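Local atomic coordinates of putative ABC transporter subunit, substrate-binding component (Rhodopseudomonas palustris, PDB entry 4EVR), a protein that probably binds benzoate or related aromatic acids in the periplasm as the substrate-binding component of an ABC transporter. Residues L22-G27 / I87-S92; V94-V99 / A114-I119. All coordinates share one frame; numbering follows the deposited sequence.

Contact 1: residues L22-G27 / I87-S92; sequences LLPYSG and IGTVHS. With BEZ (benzoic acid), chain B.
The carbonyl oxygen of Ile-87 accepts a hydrogen bond from Leu-22 N at 3.0 Å, with 151° at the hydrogen, so the neighbouring parallel strands 17-23 and 85-88 are joined here. At Gly-88 the CA approaches Leu-22 O at 3.3 Å, a CA-H...O contact bent to 124°. A cis peptide bond leads into Thr-89. The OG1 of this threonine lies anti to the backbone N (chi1 -176°), which brings it 3.6 Å from Leu-23 CA, and its hydrogen-bond partner is Asp-63, just after strand 54-62. Val-90 then turns its side chain toward 22-27: CG2 meets Pro-24 CD at 3.5 Å, the two side chains crossing at about a right angle, while CG1 lies 3.9 Å from benzoate C2. His-91, at the N-cap, uses ND1 on Gly-93 N. At Ser-92, the first residue of helix 92-105, the backbone N reaches benzoate O2 at 2.9 Å and OG donates to O1 at 2.5 Å. Strand ends leading into a helix whose first turn binds the ligand carboxylate are characteristic of the type I periplasmic binding protein fold.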
# COMPACT_ATOMS: atom_id res chain seq x y z
N LEU A 22 -2.07 -14.27 -2.14
CA LEU A 22 -1.96 -13.89 -3.56
C LEU A 22 -1.14 -12.63 -3.65
O LEU A 22 -1.65 -11.57 -3.28
CB LEU A 22 -3.35 -13.66 -4.14
CG LEU A 22 -3.35 -13.46 -5.67
CD1 LEU A 22 -2.83 -14.70 -6.41
CD2 LEU A 22 -4.72 -13.00 -6.18
N LEU A 23 0.14 -12.73 -4.07
CA LEU A 23 1.03 -11.61 -4.10
C LEU A 23 1.96 -11.71 -5.27
O LEU A 23 2.19 -12.79 -5.81
CB LEU A 23 1.87 -11.58 -2.81
CG LEU A 23 1.11 -11.27 -1.52
CD1 LEU A 23 2.03 -11.50 -0.33
CD2 LEU A 23 0.57 -9.84 -1.54
N PRO A 24 2.56 -10.60 -5.63
CA PRO A 24 3.53 -10.63 -6.71
C PRO A 24 4.87 -11.14 -6.19
O PRO A 24 5.51 -10.47 -5.37
CB PRO A 24 3.63 -9.17 -7.12
CG PRO A 24 3.26 -8.38 -5.99
CD PRO A 24 2.31 -9.22 -5.17
N TYR A 25 5.33 -12.30 -6.66
CA TYR A 25 6.67 -12.81 -6.29
C TYR A 25 7.64 -12.68 -7.48
O TYR A 25 8.76 -13.19 -7.46
CB TYR A 25 6.55 -14.22 -5.80
CG TYR A 25 5.81 -14.26 -4.48
CD1 TYR A 25 6.40 -13.81 -3.31
CD2 TYR A 25 4.56 -14.87 -4.38
CE1 TYR A 25 5.74 -13.88 -2.09
CE2 TYR A 25 3.87 -14.92 -3.17
CZ TYR A 25 4.48 -14.44 -2.01
OH TYR A 25 3.83 -14.54 -0.80
N SER A 26 7.19 -12.05 -8.54
CA SER A 26 8.03 -11.80 -9.73
C SER A 26 7.62 -10.47 -10.33
O SER A 26 6.53 -10.01 -10.03
CB SER A 26 7.90 -12.91 -10.78
OG SER A 26 6.57 -13.04 -11.25
N GLY A 27 8.39 -9.94 -11.28
CA GLY A 27 8.01 -8.68 -11.88
C GLY A 27 8.44 -7.51 -11.03
O GLY A 27 9.02 -7.66 -9.93
N ILE A 87 -5.39 -13.46 1.65
CA ILE A 87 -4.70 -12.21 1.83
C ILE A 87 -4.08 -11.84 0.52
O ILE A 87 -3.24 -12.59 0.04
CB ILE A 87 -3.65 -12.31 2.95
CG1 ILE A 87 -4.32 -12.72 4.29
CG2 ILE A 87 -2.86 -10.98 3.06
CD1 ILE A 87 -3.46 -12.88 5.45
N GLY A 88 -4.47 -10.70 -0.02
CA GLY A 88 -3.84 -10.12 -1.22
C GLY A 88 -4.55 -8.88 -1.73
O GLY A 88 -5.66 -8.62 -1.31
N THR A 89 -4.00 -8.10 -2.66
CA THR A 89 -2.69 -8.25 -3.27
C THR A 89 -2.09 -6.84 -3.40
O THR A 89 -2.56 -5.92 -2.74
CB THR A 89 -2.79 -8.99 -4.61
OG1 THR A 89 -1.44 -9.16 -5.08
CG2 THR A 89 -3.62 -8.29 -5.57
N VAL A 90 -1.05 -6.73 -4.15
CA VAL A 90 -0.34 -5.45 -4.35
C VAL A 90 -0.97 -4.60 -5.47
O VAL A 90 -1.19 -3.43 -5.21
CB VAL A 90 1.16 -5.67 -4.62
CG1 VAL A 90 1.83 -4.42 -5.10
CG2 VAL A 90 1.81 -6.22 -3.40
N HIS A 91 -1.18 -5.15 -6.67
CA HIS A 91 -1.61 -4.42 -7.86
C HIS A 91 -3.13 -4.23 -7.83
O HIS A 91 -3.88 -5.19 -7.71
CB HIS A 91 -1.15 -5.15 -9.13
CG HIS A 91 -1.45 -4.51 -10.45
ND1 HIS A 91 -2.74 -4.40 -10.92
CD2 HIS A 91 -0.60 -4.03 -11.39
CE1 HIS A 91 -2.62 -3.90 -12.15
NE2 HIS A 91 -1.34 -3.73 -12.48
N SER A 92 -3.57 -2.98 -7.88
CA SER A 92 -5.02 -2.65 -7.80
C SER A 92 -5.90 -3.32 -8.85
O SER A 92 -7.08 -3.54 -8.59
CB SER A 92 -5.23 -1.15 -7.91
OG SER A 92 -5.06 -0.45 -6.69
C BEZ B . -1.65 -0.42 -6.34
O1 BEZ B . -2.73 -0.29 -5.68
O2 BEZ B . -1.61 -0.90 -7.50
C1 BEZ B . -0.33 -0.11 -5.71
C2 BEZ B . 0.83 -0.75 -6.16
C3 BEZ B . 2.06 -0.47 -5.57
C4 BEZ B . 2.08 0.51 -4.56
C5 BEZ B . 0.90 1.15 -4.12
C6 BEZ B . -0.31 0.83 -4.67

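Contact 2: residues V94-V99 / A114-I119; sequences VAMAMV and AGADII. With BEZ (benzoic acid), chain B.
Helix 92-105 follows strand 85-88 and the loop 114-119 follows the adjacent parallel strand 109-111, in one lobe of a periplasmic binding protein, and an apolar seam joins them here. No hydrogen bond crosses between 94-99 and 114-119; the evidence for the contact is carbon against carbon. Its tight point is Ala-95 CB against Ala-114 CB at 3.3 Å, methyl to methyl and shorter than usual van der Waals contact. Ile-119, on a 3-10 turn, points its CD1 at the helix, 3.9 Å from Ala-95 CB and equally far from Val-99 CG2. Its CG1 lies anti to the carbonyl carbon (chi1 -68°) and chi2 is extended at 174°, so the terminal methyl spans the gap and touches residues one helical turn apart. Towards the partly exposed edge, CG of selenomethionine Met-96 sits 3.8 Å from both Ala-116 CB and Ile-118 CG2, its chain crossing that of Ile-118 at about a right angle; SE remains near Ala-116 CB at 4.1 Å.

The loop is also tied down from elsewhere: Arg-130 NH2 is hydrogen-bonded to the carbonyl oxygens of Ala-114 and Ala-116, and Asp-117 OD1 accepts from Gly-136 N. In the chain between these two alanines, Gly-115 N donates to benzoate O1 at 3.0 Å with 159° at the hydrogen, a fairly straight bond. Ala-114 thus packs on the helix through its methyl while the next peptide N-H serves the carboxylate. A loop seated on a neighbouring helix by small and branched side chains, with a backbone amide presented to the ligand, belongs to the carboxylate-binding side of the cleft in this leucine-binding protein family member.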
# COMPACT_ATOMS: atom_id res chain seq x y z
N VAL A 94 -5.34 -6.37 -10.27
CA VAL A 94 -5.45 -7.73 -9.83
C VAL A 94 -6.42 -7.79 -8.62
O VAL A 94 -7.31 -8.64 -8.58
CB VAL A 94 -4.09 -8.33 -9.46
CG1 VAL A 94 -4.24 -9.74 -8.89
CG2 VAL A 94 -3.09 -8.31 -10.62
N ALA A 95 -6.25 -6.86 -7.64
CA ALA A 95 -7.02 -6.85 -6.42
C ALA A 95 -8.49 -6.65 -6.67
O ALA A 95 -9.32 -7.23 -5.97
CB ALA A 95 -6.54 -5.78 -5.45
N MSE A 96 -8.82 -5.80 -7.60
CA MSE A 96 -10.24 -5.60 -7.95
C MSE A 96 -10.89 -6.88 -8.44
O MSE A 96 -12.04 -7.17 -8.05
CB MSE A 96 -10.39 -4.54 -9.03
CG MSE A 96 -10.27 -3.12 -8.45
SE MSE A 96 -10.12 -1.63 -9.79
CE MSE A 96 -11.04 -2.39 -11.07
N ALA A 97 -10.18 -7.64 -9.30
CA ALA A 97 -10.74 -8.91 -9.80
C ALA A 97 -10.83 -9.94 -8.68
O ALA A 97 -11.81 -10.67 -8.61
CB ALA A 97 -9.90 -9.46 -10.93
N MSE A 98 -9.85 -9.96 -7.77
CA MSE A 98 -9.81 -10.87 -6.65
C MSE A 98 -10.98 -10.59 -5.70
O MSE A 98 -11.67 -11.51 -5.26
CB MSE A 98 -8.46 -10.75 -5.94
CG MSE A 98 -8.27 -11.73 -4.76
SE MSE A 98 -6.93 -11.08 -3.44
CE MSE A 98 -8.13 -10.06 -2.49
N VAL A 99 -11.13 -9.31 -5.33
CA VAL A 99 -12.18 -8.87 -4.43
C VAL A 99 -13.55 -9.20 -5.01
O VAL A 99 -14.42 -9.62 -4.26
CB VAL A 99 -12.00 -7.37 -4.08
CG1 VAL A 99 -13.19 -6.83 -3.32
CG2 VAL A 99 -10.76 -7.18 -3.20
N ALA A 114 -2.97 -3.13 -2.13
CA ALA A 114 -3.74 -2.52 -3.23
C ALA A 114 -4.70 -1.45 -2.75
O ALA A 114 -5.59 -1.71 -1.97
CB ALA A 114 -4.51 -3.61 -3.96
N GLY A 115 -4.51 -0.25 -3.23
CA GLY A 115 -5.32 0.90 -2.80
C GLY A 115 -6.53 1.20 -3.64
O GLY A 115 -7.19 2.20 -3.39
N ALA A 116 -6.91 0.30 -4.56
CA ALA A 116 -8.07 0.53 -5.43
C ALA A 116 -9.23 1.16 -4.63
O ALA A 116 -9.68 0.58 -3.64
CB ALA A 116 -8.52 -0.77 -6.07
N ASP A 117 -9.69 2.34 -5.02
CA ASP A 117 -10.75 3.05 -4.28
C ASP A 117 -12.04 2.24 -4.09
O ASP A 117 -12.63 2.30 -2.99
CB ASP A 117 -11.11 4.37 -4.99
CG ASP A 117 -10.02 5.45 -4.95
OD1 ASP A 117 -9.12 5.35 -4.10
OD2 ASP A 117 -10.10 6.41 -5.74
N ILE A 118 -12.43 1.48 -5.10
CA ILE A 118 -13.68 0.74 -5.11
C ILE A 118 -13.75 -0.28 -3.98
O ILE A 118 -14.87 -0.59 -3.54
CB ILE A 118 -13.89 0.02 -6.48
CG1 ILE A 118 -15.35 -0.31 -6.71
CG2 ILE A 118 -12.99 -1.26 -6.62
CD1 ILE A 118 -15.69 -0.37 -8.13
N ILE A 119 -12.59 -0.84 -3.57
CA ILE A 119 -12.50 -1.91 -2.56
C ILE A 119 -13.16 -1.45 -1.24
O ILE A 119 -13.82 -2.27 -0.64
CB ILE A 119 -11.09 -2.43 -2.36
CG1 ILE A 119 -10.65 -3.19 -3.64
CG2 ILE A 119 -11.00 -3.36 -1.09
CD1 ILE A 119 -9.18 -3.64 -3.62
C BEZ B . -1.65 -0.42 -6.34
O1 BEZ B . -2.73 -0.29 -5.68
O2 BEZ B . -1.61 -0.90 -7.50
C1 BEZ B . -0.33 -0.11 -5.71
C2 BEZ B . 0.83 -0.75 -6.16
C3 BEZ B . 2.06 -0.47 -5.57
C4 BEZ B . 2.08 0.51 -4.56
C5 BEZ B . 0.90 1.15 -4.12
C6 BEZ B . -0.31 0.83 -4.67

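Both contacts belong to the same domain, their centres about 11 Å apart, and they meet where Thr-89 O and Ala-114 N lie 2.9 Å from each other, probably hydrogen-bonded. All residues that touch in contact 1 are buried, and it combines backbone strand pairing with a small apolar touch; contact 2 joins a helix to a loop through apolar side chains, with no hydrogen bond across, and runs from buried residues out to the partly exposed Met-96 and Ile-118. They hold consecutive elements, since strand 85-88 leads directly into helix 92-105. Their chemistry converges on benzoate: each contact supplies a donor to the same carboxylate oxygen, and Tyr-161 OH also hydrogen-bonds the ligand.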